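Local coordinates for exopolysaccharide biosynthesis protein (Pantoea stewartii subsp. stewartii DC283, PDB 6TGF), which modifies the glycan biofilm of its bacterium, probably as a hydrolase acting on exopolysaccharide, and has a tailspike-like parallel beta-helix fold, at residues P577-I582 with G724-L729; R434-L439 with D500-A505. All coordinates share one frame; numbering follows the deposited sequence.

Interaction 1 (P577-I582 with G724-L729)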
# COMPACT_ATOMS: atom_id res chain seq x y z
N PRO B 577 -38.52 37.58 -35.50
CA PRO B 577 -38.60 38.03 -34.11
C PRO B 577 -39.63 37.18 -33.36
O PRO B 577 -40.67 36.92 -33.93
CB PRO B 577 -39.04 39.50 -34.19
CG PRO B 577 -38.90 39.88 -35.65
CD PRO B 577 -39.00 38.59 -36.44
N LEU B 578 -39.32 36.76 -32.13
CA LEU B 578 -40.25 35.97 -31.28
C LEU B 578 -41.48 36.82 -30.98
O LEU B 578 -41.31 37.94 -30.45
CB LEU B 578 -39.54 35.54 -29.99
CG LEU B 578 -40.37 34.64 -29.06
CD1 LEU B 578 -40.45 33.23 -29.61
CD2 LEU B 578 -39.79 34.64 -27.65
N MET B 579 -42.67 36.32 -31.32
CA MET B 579 -43.98 36.99 -31.09
C MET B 579 -44.82 36.14 -30.13
O MET B 579 -45.36 36.70 -29.15
CB MET B 579 -44.73 37.20 -32.40
CG MET B 579 -43.90 37.86 -33.49
SD MET B 579 -43.31 39.51 -33.05
CE MET B 579 -44.81 40.47 -33.23
N ASN B 580 -44.94 34.84 -30.42
CA ASN B 580 -45.61 33.82 -29.56
C ASN B 580 -44.56 33.25 -28.60
O ASN B 580 -43.72 32.44 -29.05
CB ASN B 580 -46.28 32.74 -30.40
CG ASN B 580 -47.28 31.90 -29.63
OD1 ASN B 580 -47.52 32.14 -28.45
ND2 ASN B 580 -47.87 30.92 -30.29
N LEU B 581 -44.59 33.65 -27.32
CA LEU B 581 -43.56 33.31 -26.31
C LEU B 581 -43.58 31.81 -26.00
O LEU B 581 -42.52 31.28 -25.62
CB LEU B 581 -43.77 34.16 -25.05
CG LEU B 581 -45.03 33.88 -24.23
CD1 LEU B 581 -44.74 32.91 -23.09
CD2 LEU B 581 -45.61 35.17 -23.66
N ILE B 582 -44.74 31.15 -26.15
CA ILE B 582 -44.93 29.70 -25.83
C ILE B 582 -44.52 28.85 -27.04
O ILE B 582 -43.56 28.07 -26.90
CB ILE B 582 -46.38 29.43 -25.37
CG1 ILE B 582 -46.68 30.13 -24.05
CG2 ILE B 582 -46.65 27.93 -25.29
CD1 ILE B 582 -48.11 30.00 -23.57
N GLY B 724 -49.39 37.05 -29.74
CA GLY B 724 -48.73 37.07 -31.07
C GLY B 724 -48.82 38.42 -31.76
O GLY B 724 -47.88 38.75 -32.51
N LYS B 725 -49.91 39.17 -31.55
CA LYS B 725 -50.21 40.44 -32.26
C LYS B 725 -49.64 41.62 -31.47
O LYS B 725 -49.91 41.71 -30.26
CB LYS B 725 -51.72 40.58 -32.46
CG LYS B 725 -52.14 41.48 -33.61
CD LYS B 725 -53.54 41.20 -34.11
CE LYS B 725 -53.93 42.07 -35.30
NZ LYS B 725 -54.90 41.38 -36.18
N THR B 726 -48.88 42.50 -32.14
CA THR B 726 -48.30 43.74 -31.56
C THR B 726 -49.42 44.77 -31.39
O THR B 726 -50.01 45.18 -32.41
CB THR B 726 -47.17 44.30 -32.44
OG1 THR B 726 -46.37 43.21 -32.90
CG2 THR B 726 -46.29 45.29 -31.70
N VAL B 727 -49.70 45.17 -30.14
CA VAL B 727 -50.80 46.11 -29.77
C VAL B 727 -50.25 47.16 -28.80
O VAL B 727 -49.08 47.03 -28.38
CB VAL B 727 -52.01 45.36 -29.18
CG1 VAL B 727 -52.60 44.38 -30.18
CG2 VAL B 727 -51.67 44.66 -27.88
N ALA B 728 -51.07 48.17 -28.47
CA ALA B 728 -50.74 49.27 -27.54
C ALA B 728 -51.41 49.02 -26.18
O ALA B 728 -52.66 49.08 -26.13
CB ALA B 728 -51.18 50.59 -28.13
N LEU B 729 -50.62 48.76 -25.14
CA LEU B 729 -51.11 48.61 -23.74
C LEU B 729 -51.29 50.01 -23.15
O LEU B 729 -50.31 50.73 -22.97
CB LEU B 729 -50.12 47.78 -22.92
CG LEU B 729 -50.69 47.21 -21.62
CD1 LEU B 729 -51.55 45.99 -21.90
CD2 LEU B 729 -49.57 46.85 -20.64
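Met579 curls its side chain round the carbonyl oxygen of Gly724 and reaches on to Thr726. Its CB sits 3.5 Å from Gly724 O. The chain then folds back: CG lies beside the backbone N and anti to the carbonyl carbon (chi1 -51°), and further bends at chi2 and chi3 (-75° for the latter) bring the terminal methyl round to the same oxygen, with Met579 CE 3.6 Å from Gly724 O. The oxygen is thus met by CB and the terminal methyl, not by the sulfur. Beyond it, Met579 CE comes to 3.2 Å from Thr726 OG1, the hydroxyl branch, as the two side chains cross at a slant. Asn580 N passes 4.4 Å from Gly724 CA, and the closest pair of CA atoms is Met579 CA and Gly724 CA, 4.8 Å apart. No hydrogen bond joins 577-582 to 724-729, so the contact is van der Waals packing at the surface. Gly724, with a positive phi of 95°, lies in the short turn between strands 716-722 and 725-731, and Met579 also touches Val721 on the first of them. On other faces, Leu581 O of the loop is hydrogen-bonded to Ser681 of the second subunit, while Val727 packs on Tyr731 of the third. The arrangement is that of an irregular loop resting on the tight turn of an antiparallel beta-hairpin, near the C-terminal end of a trimeric, tailspike-like protein.

Interaction 2 (R434-L439 with D500-A505). With EDO (1,2-ethanediol), chain Z.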
# COMPACT_ATOMS: atom_id res chain seq x y z
N ARG B 434 -3.25 17.74 15.55
CA ARG B 434 -2.39 18.56 14.65
C ARG B 434 -1.48 17.66 13.81
O ARG B 434 -0.26 17.92 13.77
CB ARG B 434 -1.55 19.55 15.47
CG ARG B 434 -2.36 20.55 16.28
CD ARG B 434 -1.44 21.61 16.85
NE ARG B 434 -2.13 22.57 17.70
CZ ARG B 434 -1.54 23.58 18.34
NH1 ARG B 434 -0.23 23.76 18.23
NH2 ARG B 434 -2.26 24.40 19.08
N CYS B 435 -2.05 16.64 13.17
CA CYS B 435 -1.35 15.75 12.20
C CYS B 435 -1.65 16.24 10.78
O CYS B 435 -2.81 16.13 10.35
CB CYS B 435 -1.77 14.30 12.38
SG CYS B 435 -1.04 13.51 13.84
N SER B 436 -0.63 16.77 10.09
CA SER B 436 -0.73 17.33 8.72
C SER B 436 -0.20 16.32 7.70
O SER B 436 0.66 15.50 8.08
CB SER B 436 0.01 18.64 8.63
OG SER B 436 -0.31 19.49 9.73
N GLN B 437 -0.71 16.37 6.46
CA GLN B 437 -0.32 15.49 5.32
C GLN B 437 -0.37 14.01 5.75
O GLN B 437 0.55 13.26 5.38
CB GLN B 437 1.07 15.87 4.82
CG GLN B 437 1.17 17.28 4.24
CD GLN B 437 1.34 18.35 5.29
OE1 GLN B 437 0.58 19.31 5.35
NE2 GLN B 437 2.35 18.19 6.13
N SER B 438 -1.41 13.61 6.49
CA SER B 438 -1.52 12.28 7.15
C SER B 438 -2.60 11.42 6.47
O SER B 438 -3.47 11.99 5.79
CB SER B 438 -1.79 12.46 8.62
OG SER B 438 -0.67 13.06 9.25
N LEU B 439 -2.52 10.09 6.65
CA LEU B 439 -3.40 9.10 5.98
C LEU B 439 -3.82 7.98 6.95
O LEU B 439 -2.98 7.55 7.77
CB LEU B 439 -2.67 8.50 4.78
CG LEU B 439 -2.30 9.47 3.66
CD1 LEU B 439 -0.89 10.00 3.84
CD2 LEU B 439 -2.45 8.81 2.29
N ASP B 500 -10.16 24.91 20.35
CA ASP B 500 -9.23 25.86 19.69
C ASP B 500 -8.94 25.40 18.26
O ASP B 500 -8.53 24.23 18.08
CB ASP B 500 -7.92 26.00 20.46
CG ASP B 500 -8.06 26.64 21.83
OD1 ASP B 500 -9.19 27.08 22.16
OD2 ASP B 500 -7.05 26.70 22.55
N ARG B 501 -9.15 26.28 17.28
CA ARG B 501 -8.77 26.08 15.86
C ARG B 501 -7.29 26.44 15.71
O ARG B 501 -6.93 27.60 15.99
CB ARG B 501 -9.64 26.94 14.93
CG ARG B 501 -9.50 26.61 13.45
CD ARG B 501 -10.24 27.61 12.59
NE ARG B 501 -9.72 28.96 12.77
CZ ARG B 501 -10.45 30.06 12.91
NH1 ARG B 501 -11.78 30.01 12.90
NH2 ARG B 501 -9.85 31.23 13.06
N TRP B 502 -6.46 25.48 15.29
CA TRP B 502 -4.98 25.64 15.16
C TRP B 502 -4.66 26.55 13.96
O TRP B 502 -3.96 27.56 14.17
CB TRP B 502 -4.29 24.28 15.04
CG TRP B 502 -2.82 24.39 14.76
CD1 TRP B 502 -1.93 25.18 15.42
CD2 TRP B 502 -2.08 23.70 13.74
NE1 TRP B 502 -0.68 25.03 14.89
CE2 TRP B 502 -0.74 24.13 13.86
CE3 TRP B 502 -2.41 22.77 12.75
CZ2 TRP B 502 0.27 23.65 13.02
CZ3 TRP B 502 -1.41 22.30 11.92
CH2 TRP B 502 -0.10 22.74 12.05
N LEU B 503 -5.16 26.20 12.77
CA LEU B 503 -4.92 26.93 11.50
C LEU B 503 -6.01 27.99 11.30
O LEU B 503 -6.93 28.07 12.14
CB LEU B 503 -4.90 25.93 10.34
CG LEU B 503 -3.85 24.82 10.44
CD1 LEU B 503 -3.97 23.86 9.27
CD2 LEU B 503 -2.45 25.39 10.53
N SER B 504 -5.89 28.79 10.23
CA SER B 504 -6.82 29.90 9.89
C SER B 504 -8.17 29.33 9.44
O SER B 504 -8.21 28.15 9.01
CB SER B 504 -6.24 30.81 8.84
OG SER B 504 -6.38 30.25 7.54
N ALA B 505 -9.23 30.14 9.52
CA ALA B 505 -10.61 29.81 9.10
C ALA B 505 -10.62 29.39 7.62
O ALA B 505 -11.47 28.56 7.25
CB ALA B 505 -11.52 30.99 9.35
C1 EDO Z . 0.57 22.48 6.81
O1 EDO Z . 0.36 22.30 8.19
C2 EDO Z . -0.66 22.86 6.07
O2 EDO Z . -0.50 23.90 5.12
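The 500-505 loop meets Arg434 through Trp502; before it, Asp500 OD2 stays 6.3 Å from Arg434 NH2, too far for a salt bridge. Arg501 turns away from 434-439 and ties its own loop: its NE donates to Leu503 O (3.0 Å), which lies close to the guanidinium plane. Trp502 makes the contact. With CG anti to the backbone N (chi1 174°), the indole extends toward 434-439 and offers one face to the extended Arg434 chain: CD stands over the five-membered ring, 3.7 Å from its centroid, in a CH-pi contact, and the guanidinium stacks almost flat, planes 13° apart. Arg434 NH1 is also hydrogen-bonded to Asp409 O, which limits how the stacked group can turn. At the ring's edge, Trp502 CZ3 lies 3.7 Å from Ser436 OG, which has a weak hydrogen bond to O1 of a 1,2-ethanediol, probably from crystallisation. Next comes Leu503, whose CD2 lies against the opposite indole face. The loop, between strands 493-494 and 511-514, thus folds back along the beta-helix to short strand 435-436, which pairs in parallel with 411-412, while strand 438-441 runs between 414-422 and 458-467.

Interaction 2 closes in sequence before interaction 1 opens, and the two do not touch: their centres are about 61 Å apart and their nearest atoms about 45 Å. Interaction 2 belongs to the parallel beta-helix, its centre about 18 Å from that of the chain, whereas interaction 1 lies far out toward the C-terminal end, about 71 Å from the chain centre. Interaction 1 is surface packing without a hydrogen bond across it; interaction 2 is a partly buried stack of a cation on an aromatic ring, and the one with a bound small molecule close by. What they share is the trimer: 434-439 and 724-729 each meet the third subunit, through Gln484 and Ile734 of that copy among others, at well separated levels of the elongated assembly.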